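Local coordinates for putative uncharacterized protein (Mycobacterium tuberculosis, PDB 2ZQ5) that probably transfers a sulfuryl group from a donor such as PAPS to an acceptor, as a sulfotransferase, at residues Glu50-Phe64 / His271-Ala283. Sequence-based numbering, arbitrary orientation.
Sequences EAGLTVLGSKMNRFF and HTTEGWSTKFVGA
Trp276 packs along the first turns of helix 55-81, beside a single beta bridge between Leu53 and Ser277, so a loop of the sulfotransferase fold is tied to the N-terminal helical region both by side chain and by backbone. Two backbone bonds frame the bridge: Thr54 N gives to Trp276 O (3.0 Å), and Thr278 N gives to Gly52 O, which also takes a bond from a water that is hydrogen-bonded to Thr278 OG1 as well. Gly57 CA lies 3.3 Å from Trp276 O, close enough for a CA-H...O contact.

Thr54 OG1 works in both directions. With OG1 set between its own N and carbonyl carbon (chi1 57°), it N-caps the helix by accepting from Gly57 N and donates to Gly275 O at 2.7 Å. Ser277 OG, swung anti to its backbone N (chi1 167°), donates to Ala51 O at 2.6 Å, in the carbonyl plane, while accepting from Lys279 N (an ST turn) and from Phe280 N (an ST motif).

The indole is covered on one face by Met60 CG, 4.0 Å from the centroid of the five-membered ring in a CH-pi contact; Thr272 O and Thr273 CA lie over the opposite face. Leu56 CD2 meets the edge at Trp276 CD1 (3.7 Å), and the Phe64 ring comes obliquely against the far end, planes at 53°, with its CE2 3.7 Å from Trp276 CH2.

Leu163 touches Met60 and Phe64, and Leu53 packs on Tyr47 of helix 36-50; the 273-281 loop itself connects helix 262-272 to helix 282-304, against which Phe280 rests.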
ATOM      1  N   GLU A  50      10.911 -19.807  -6.649  1.00  9.63           N
ATOM      2  CA  GLU A  50       9.931 -19.788  -7.731  1.00  9.08           C
ATOM      3  C   GLU A  50       9.784 -18.480  -8.506  1.00  7.25           C
ATOM      4  O   GLU A  50       9.148 -18.460  -9.560  1.00  8.48           O
ATOM      5  CB  GLU A  50       8.569 -20.194  -7.165  1.00 14.39           C
ATOM      6  CG  GLU A  50       8.281 -19.522  -5.835  1.00 15.57           C
ATOM      7  CD  GLU A  50       6.997 -19.984  -5.171  1.00 15.51           C
ATOM      8  OE1 GLU A  50       6.734 -21.205  -5.127  1.00 15.90           O
ATOM      9  OE2 GLU A  50       6.262 -19.114  -4.668  1.00 12.24           O
ATOM     10  N   ALA A  51      10.374 -17.396  -8.011  1.00  7.45           N
ATOM     11  CA  ALA A  51      10.238 -16.111  -8.687  1.00  7.29           C
ATOM     12  C   ALA A  51      11.080 -15.945  -9.952  1.00  6.79           C
ATOM     13  O   ALA A  51      10.909 -14.970 -10.681  1.00  7.29           O
ATOM     14  CB  ALA A  51      10.533 -14.978  -7.708  1.00  6.02           C
ATOM     15  N   GLY A  52      11.984 -16.890 -10.209  1.00  6.92           N
ATOM     16  CA  GLY A  52      12.823 -16.814 -11.397  1.00  7.85           C
ATOM     17  C   GLY A  52      13.522 -15.477 -11.562  1.00  8.52           C
ATOM     18  O   GLY A  52      13.608 -14.937 -12.667  1.00  8.49           O
ATOM     19  N   LEU A  53      14.040 -14.943 -10.463  1.00  9.04           N
ATOM     20  CA  LEU A  53      14.710 -13.654 -10.496  1.00  9.64           C
ATOM     21  C   LEU A  53      16.018 -13.647 -11.275  1.00 10.21           C
ATOM     22  O   LEU A  53      16.759 -14.627 -11.286  1.00 11.71           O
ATOM     23  CB  LEU A  53      14.983 -13.165  -9.068  1.00 10.11           C
ATOM     24  CG  LEU A  53      13.759 -12.963  -8.171  1.00  9.36           C
ATOM     25  CD1 LEU A  53      14.223 -12.469  -6.809  1.00 11.00           C
ATOM     26  CD2 LEU A  53      12.797 -11.968  -8.804  1.00 11.74           C
ATOM     27  N   THR A  54      16.276 -12.526 -11.935  1.00  9.90           N
ATOM     28  CA  THR A  54      17.500 -12.324 -12.698  1.00 10.28           C
ATOM     29  C   THR A  54      18.481 -11.659 -11.738  1.00 11.63           C
ATOM     30  O   THR A  54      18.177 -11.482 -10.559  1.00 11.61           O
ATOM     31  CB  THR A  54      17.267 -11.363 -13.864  1.00  8.96           C
ATOM     32  OG1 THR A  54      16.763 -10.120 -13.354  1.00  9.86           O
ATOM     33  CG2 THR A  54      16.267 -11.948 -14.848  1.00  8.63           C
ATOM     34  N   VAL A  55      19.656 -11.291 -12.235  1.00 11.75           N
ATOM     35  CA  VAL A  55      20.644 -10.622 -11.395  1.00 13.11           C
ATOM     36  C   VAL A  55      20.043  -9.299 -10.932  1.00 12.46           C
ATOM     37  O   VAL A  55      20.160  -8.922  -9.764  1.00 13.13           O
ATOM     38  CB  VAL A  55      21.945 -10.347 -12.180  1.00 14.27           C
ATOM     39  CG1 VAL A  55      22.884  -9.470 -11.359  1.00 15.21           C
ATOM     40  CG2 VAL A  55      22.622 -11.662 -12.521  1.00 17.04           C
ATOM     41  N   LEU A  56      19.393  -8.600 -11.857  1.00 12.13           N
ATOM     42  CA  LEU A  56      18.763  -7.323 -11.553  1.00 11.88           C
ATOM     43  C   LEU A  56      17.596  -7.507 -10.588  1.00 12.40           C
ATOM     44  O   LEU A  56      17.449  -6.747  -9.633  1.00 12.37           O
ATOM     45  CB  LEU A  56      18.260  -6.660 -12.838  1.00 12.64           C
ATOM     46  CG  LEU A  56      17.437  -5.381 -12.654  1.00 11.83           C
ATOM     47  CD1 LEU A  56      18.279  -4.314 -11.970  1.00 11.83           C
ATOM     48  CD2 LEU A  56      16.954  -4.887 -14.009  1.00 13.87           C
ATOM     49  N   GLY A  57      16.765  -8.514 -10.845  1.00 11.62           N
ATOM     50  CA  GLY A  57      15.624  -8.767  -9.984  1.00 11.43           C
ATOM     51  C   GLY A  57      16.023  -9.064  -8.551  1.00 11.30           C
ATOM     52  O   GLY A  57      15.380  -8.600  -7.602  1.00 10.94           O
ATOM     53  N   SER A  58      17.084  -9.844  -8.383  1.00 11.54           N
ATOM     54  CA  SER A  58      17.564 -10.187  -7.049  1.00 12.09           C
ATOM     55  C   SER A  58      18.121  -8.949  -6.353  1.00 13.21           C
ATOM     56  O   SER A  58      17.910  -8.751  -5.155  1.00 12.34           O
ATOM     57  CB  SER A  58      18.642 -11.270  -7.136  1.00 14.88           C
ATOM     58  OG  SER A  58      19.687 -10.873  -8.003  1.00 21.22           O
ATOM     59  N   LYS A  59      18.826  -8.111  -7.106  1.00 12.09           N
ATOM     60  CA  LYS A  59      19.395  -6.893  -6.544  1.00 12.88           C
ATOM     61  C   LYS A  59      18.279  -5.962  -6.080  1.00 11.87           C
ATOM     62  O   LYS A  59      18.348  -5.389  -4.990  1.00 13.37           O
ATOM     63  CB  LYS A  59      20.262  -6.175  -7.584  1.00 14.42           C
ATOM     64  CG  LYS A  59      20.825  -4.846  -7.097  1.00 18.06           C
ATOM     65  CD  LYS A  59      21.578  -4.112  -8.198  1.00 20.89           C
ATOM     66  CE  LYS A  59      22.079  -2.761  -7.704  1.00 24.57           C
ATOM     67  NZ  LYS A  59      22.779  -1.991  -8.770  1.00 28.34           N
ATOM     68  N   MET A  60      17.244  -5.826  -6.903  1.00 11.17           N
ATOM     69  CA  MET A  60      16.127  -4.954  -6.568  1.00 10.72           C
ATOM     70  C   MET A  60      15.368  -5.437  -5.340  1.00 10.01           C
ATOM     71  O   MET A  60      15.082  -4.656  -4.433  1.00  9.23           O
ATOM     72  CB  MET A  60      15.163  -4.835  -7.753  1.00 12.13           C
ATOM     73  CG  MET A  60      15.775  -4.187  -8.988  1.00 15.04           C
ATOM     74  SD  MET A  60      16.503  -2.568  -8.637  1.00 21.94           S
ATOM     75  CE  MET A  60      15.048  -1.593  -8.411  1.00 20.62           C
ATOM     76  N   ASN A  61      15.044  -6.723  -5.296  1.00 10.32           N
ATOM     77  CA  ASN A  61      14.314  -7.230  -4.147  1.00 10.16           C
ATOM     78  C   ASN A  61      15.154  -7.219  -2.878  1.00 10.87           C
ATOM     79  O   ASN A  61      14.620  -7.070  -1.778  1.00 10.52           O
ATOM     80  CB  ASN A  61      13.756  -8.618  -4.448  1.00 10.95           C
ATOM     81  CG  ASN A  61      12.556  -8.556  -5.367  1.00 13.05           C
ATOM     82  OD1 ASN A  61      11.537  -7.955  -5.027  1.00 12.38           O
ATOM     83  ND2 ASN A  61      12.672  -9.162  -6.544  1.00 12.15           N
ATOM     84  N   ARG A  62      16.468  -7.366  -3.021  1.00 10.20           N
ATOM     85  CA  ARG A  62      17.342  -7.321  -1.858  1.00 11.03           C
ATOM     86  C   ARG A  62      17.236  -5.904  -1.297  1.00 11.20           C
ATOM     87  O   ARG A  62      17.163  -5.701  -0.083  1.00 11.41           O
ATOM     88  CB  ARG A  62      18.786  -7.642  -2.268  1.00 12.20           C
ATOM     89  CG  ARG A  62      19.804  -7.524  -1.146  1.00 13.20           C
ATOM     90  CD  ARG A  62      21.143  -8.165  -1.520  1.00 14.58           C
ATOM     91  NE  ARG A  62      21.683  -7.672  -2.786  1.00 18.87           N
ATOM     92  CZ  ARG A  62      21.678  -8.359  -3.925  1.00 18.78           C
ATOM     93  NH1 ARG A  62      21.160  -9.580  -3.971  1.00 21.58           N
ATOM     94  NH2 ARG A  62      22.196  -7.828  -5.024  1.00 21.43           N
ATOM     95  N   PHE A  63      17.205  -4.927  -2.199  1.00 10.34           N
ATOM     96  CA  PHE A  63      17.094  -3.520  -1.829  1.00 11.32           C
ATOM     97  C   PHE A  63      15.754  -3.250  -1.140  1.00 11.49           C
ATOM     98  O   PHE A  63      15.701  -2.591  -0.100  1.00 11.35           O
ATOM     99  CB  PHE A  63      17.212  -2.642  -3.079  1.00 13.82           C
ATOM    100  CG  PHE A  63      17.169  -1.166  -2.795  1.00 15.97           C
ATOM    101  CD1 PHE A  63      18.290  -0.505  -2.304  1.00 18.77           C
ATOM    102  CD2 PHE A  63      16.005  -0.437  -3.014  1.00 18.15           C
ATOM    103  CE1 PHE A  63      18.252   0.866  -2.036  1.00 18.63           C
ATOM    104  CE2 PHE A  63      15.957   0.932  -2.748  1.00 19.88           C
ATOM    105  CZ  PHE A  63      17.084   1.584  -2.260  1.00 19.34           C
ATOM    106  N   PHE A  64      14.673  -3.769  -1.718  1.00 11.66           N
ATOM    107  CA  PHE A  64      13.348  -3.557  -1.145  1.00  9.96           C
ATOM    108  C   PHE A  64      13.179  -4.192   0.229  1.00  9.49           C
ATOM    109  O   PHE A  64      12.552  -3.604   1.113  1.00 10.71           O
ATOM    110  CB  PHE A  64      12.252  -4.103  -2.068  1.00 10.42           C
ATOM    111  CG  PHE A  64      12.280  -3.540  -3.459  1.00 11.43           C
ATOM    112  CD1 PHE A  64      12.589  -2.203  -3.683  1.00 12.77           C
ATOM    113  CD2 PHE A  64      11.970  -4.350  -4.548  1.00 13.14           C
ATOM    114  CE1 PHE A  64      12.587  -1.678  -4.976  1.00 13.65           C
ATOM    115  CE2 PHE A  64      11.962  -3.834  -5.842  1.00 14.19           C
ATOM    116  CZ  PHE A  64      12.273  -2.498  -6.056  1.00 13.30           C
ATOM    117  N   HIS A 271       5.637  -3.747 -17.054  1.00 11.64           N
ATOM    118  CA  HIS A 271       6.575  -2.649 -17.245  1.00 13.38           C
ATOM    119  C   HIS A 271       7.357  -2.298 -15.988  1.00 13.43           C
ATOM    120  O   HIS A 271       8.542  -1.979 -16.059  1.00 15.20           O
ATOM    121  CB  HIS A 271       5.836  -1.419 -17.768  1.00 15.92           C
ATOM    122  CG  HIS A 271       5.402  -1.545 -19.195  1.00 20.46           C
ATOM    123  ND1 HIS A 271       6.297  -1.607 -20.241  1.00 22.80           N
ATOM    124  CD2 HIS A 271       4.170  -1.641 -19.748  1.00 22.04           C
ATOM    125  CE1 HIS A 271       5.636  -1.735 -21.378  1.00 23.59           C
ATOM    126  NE2 HIS A 271       4.343  -1.759 -21.106  1.00 23.86           N
ATOM    127  N   THR A 272       6.700  -2.360 -14.838  1.00 12.33           N
ATOM    128  CA  THR A 272       7.369  -2.042 -13.584  1.00 11.29           C
ATOM    129  C   THR A 272       8.497  -3.019 -13.283  1.00 11.62           C
ATOM    130  O   THR A 272       9.578  -2.619 -12.843  1.00 12.96           O
ATOM    131  CB  THR A 272       6.380  -2.074 -12.402  1.00 12.09           C
ATOM    132  OG1 THR A 272       5.373  -1.073 -12.595  1.00 12.10           O
ATOM    133  CG2 THR A 272       7.105  -1.810 -11.090  1.00 11.21           C
ATOM    134  N   THR A 273       8.244  -4.297 -13.545  1.00  9.93           N
ATOM    135  CA  THR A 273       9.201  -5.365 -13.257  1.00 10.20           C
ATOM    136  C   THR A 273      10.000  -5.885 -14.446  1.00 10.92           C
ATOM    137  O   THR A 273      10.598  -6.958 -14.366  1.00 11.46           O
ATOM    138  CB  THR A 273       8.478  -6.565 -12.621  1.00  9.38           C
ATOM    139  OG1 THR A 273       7.591  -7.155 -13.584  1.00 11.21           O
ATOM    140  CG2 THR A 273       7.666  -6.112 -11.414  1.00 10.11           C
ATOM    141  N   GLU A 274      10.019  -5.131 -15.539  1.00 13.24           N
ATOM    142  CA  GLU A 274      10.747  -5.543 -16.732  1.00 14.19           C
ATOM    143  C   GLU A 274      12.214  -5.855 -16.428  1.00 13.53           C
ATOM    144  O   GLU A 274      12.926  -5.044 -15.838  1.00 13.93           O
ATOM    145  CB  GLU A 274      10.653  -4.449 -17.798  1.00 18.28           C
ATOM    146  CG  GLU A 274      11.159  -4.868 -19.167  1.00 23.92           C
ATOM    147  CD  GLU A 274      10.817  -3.855 -20.241  1.00 27.53           C
ATOM    148  OE1 GLU A 274      11.314  -2.712 -20.162  1.00 31.14           O
ATOM    149  OE2 GLU A 274      10.045  -4.200 -21.160  1.00 31.12           O
ATOM    150  N   GLY A 275      12.651  -7.047 -16.825  1.00 12.04           N
ATOM    151  CA  GLY A 275      14.029  -7.446 -16.598  1.00 10.55           C
ATOM    152  C   GLY A 275      14.346  -8.012 -15.225  1.00 10.52           C
ATOM    153  O   GLY A 275      15.485  -8.390 -14.966  1.00 11.25           O
ATOM    154  N   TRP A 276      13.354  -8.087 -14.343  1.00  8.78           N
ATOM    155  CA  TRP A 276      13.579  -8.608 -12.995  1.00  8.62           C
ATOM    156  C   TRP A 276      13.409 -10.116 -12.872  1.00  8.89           C
ATOM    157  O   TRP A 276      13.892 -10.725 -11.916  1.00  7.90           O
ATOM    158  CB  TRP A 276      12.618  -7.954 -11.998  1.00 10.35           C
ATOM    159  CG  TRP A 276      12.815  -6.493 -11.782  1.00 11.73           C
ATOM    160  CD1 TRP A 276      13.727  -5.681 -12.392  1.00 13.41           C
ATOM    161  CD2 TRP A 276      12.065  -5.660 -10.891  1.00 12.77           C
ATOM    162  NE1 TRP A 276      13.591  -4.389 -11.935  1.00 14.96           N
ATOM    163  CE2 TRP A 276      12.578  -4.350 -11.013  1.00 12.22           C
ATOM    164  CE3 TRP A 276      11.008  -5.895 -10.000  1.00 13.77           C
ATOM    165  CZ2 TRP A 276      12.067  -3.273 -10.279  1.00 14.74           C
ATOM    166  CZ3 TRP A 276      10.499  -4.822  -9.269  1.00 13.69           C
ATOM    167  CH2 TRP A 276      11.033  -3.529  -9.415  1.00 14.38           C
ATOM    168  N   SER A 277      12.723 -10.717 -13.839  1.00  8.24           N
ATOM    169  CA  SER A 277      12.450 -12.146 -13.782  1.00  9.29           C
ATOM    170  C   SER A 277      12.157 -12.737 -15.152  1.00  8.64           C
ATOM    171  O   SER A 277      11.668 -12.046 -16.042  1.00 10.56           O
ATOM    172  CB  SER A 277      11.240 -12.381 -12.863  1.00  9.07           C
ATOM    173  OG  SER A 277      10.721 -13.695 -12.984  1.00  7.83           O
ATOM    174  N   THR A 278      12.461 -14.023 -15.310  1.00  9.49           N
ATOM    175  CA  THR A 278      12.187 -14.712 -16.562  1.00 10.40           C
ATOM    176  C   THR A 278      10.906 -15.528 -16.399  1.00 10.47           C
ATOM    177  O   THR A 278      10.411 -16.119 -17.362  1.00 12.02           O
ATOM    178  CB  THR A 278      13.342 -15.661 -16.959  1.00 10.68           C
ATOM    179  OG1 THR A 278      13.608 -16.577 -15.891  1.00 12.15           O
ATOM    180  CG2 THR A 278      14.597 -14.862 -17.271  1.00  9.71           C
ATOM    181  N   LYS A 279      10.370 -15.538 -15.179  1.00  8.71           N
ATOM    182  CA  LYS A 279       9.152 -16.282 -14.852  1.00  7.24           C
ATOM    183  C   LYS A 279       7.911 -15.391 -14.772  1.00  8.55           C
ATOM    184  O   LYS A 279       6.852 -15.744 -15.292  1.00  8.53           O
ATOM    185  CB  LYS A 279       9.337 -17.016 -13.517  1.00  7.84           C
ATOM    186  CG  LYS A 279       8.116 -17.780 -13.012  1.00  7.19           C
ATOM    187  CD  LYS A 279       7.747 -18.926 -13.943  1.00  8.73           C
ATOM    188  CE  LYS A 279       6.680 -19.816 -13.315  1.00  8.78           C
ATOM    189  NZ  LYS A 279       6.222 -20.903 -14.231  1.00 12.19           N
ATOM    190  N   PHE A 280       8.041 -14.245 -14.106  1.00  8.20           N
ATOM    191  CA  PHE A 280       6.924 -13.313 -13.962  1.00  8.10           C
ATOM    192  C   PHE A 280       6.830 -12.444 -15.210  1.00  8.83           C
ATOM    193  O   PHE A 280       7.240 -11.280 -15.216  1.00  9.46           O
ATOM    194  CB  PHE A 280       7.122 -12.442 -12.718  1.00  7.33           C
ATOM    195  CG  PHE A 280       5.892 -11.673 -12.302  1.00  7.04           C
ATOM    196  CD1 PHE A 280       4.748 -12.341 -11.867  1.00  8.07           C
ATOM    197  CD2 PHE A 280       5.893 -10.280 -12.316  1.00  8.64           C
ATOM    198  CE1 PHE A 280       3.618 -11.633 -11.448  1.00  9.53           C
ATOM    199  CE2 PHE A 280       4.770  -9.561 -11.900  1.00  8.29           C
ATOM    200  CZ  PHE A 280       3.630 -10.241 -11.463  1.00  8.26           C
ATOM    201  N   VAL A 281       6.295 -13.040 -16.270  1.00  9.50           N
ATOM    202  CA  VAL A 281       6.124 -12.375 -17.555  1.00 10.66           C
ATOM    203  C   VAL A 281       4.878 -12.933 -18.235  1.00 10.00           C
ATOM    204  O   VAL A 281       4.365 -13.983 -17.845  1.00 10.68           O
ATOM    205  CB  VAL A 281       7.332 -12.634 -18.504  1.00 11.84           C
ATOM    206  CG1 VAL A 281       8.617 -12.102 -17.889  1.00 13.27           C
ATOM    207  CG2 VAL A 281       7.460 -14.125 -18.788  1.00 12.24           C
ATOM    208  N   GLY A 282       4.400 -12.215 -19.247  1.00 10.05           N
ATOM    209  CA  GLY A 282       3.245 -12.645 -20.017  1.00 10.47           C
ATOM    210  C   GLY A 282       2.103 -13.353 -19.312  1.00  9.63           C
ATOM    211  O   GLY A 282       1.500 -12.818 -18.383  1.00 10.17           O
ATOM    212  N   ALA A 283       1.803 -14.565 -19.769  1.00  9.75           N
ATOM    213  CA  ALA A 283       0.709 -15.359 -19.219  1.00  8.07           C
ATOM    214  C   ALA A 283       0.802 -15.614 -17.721  1.00  8.57           C
ATOM    215  O   ALA A 283      -0.222 -15.750 -17.053  1.00 10.04           O
ATOM    216  CB  ALA A 283       0.604 -16.686 -19.966  1.00  9.66           C
TER
HETATM  217  O   HOH W   1      15.784 -16.125 -14.271  1.00 18.62           O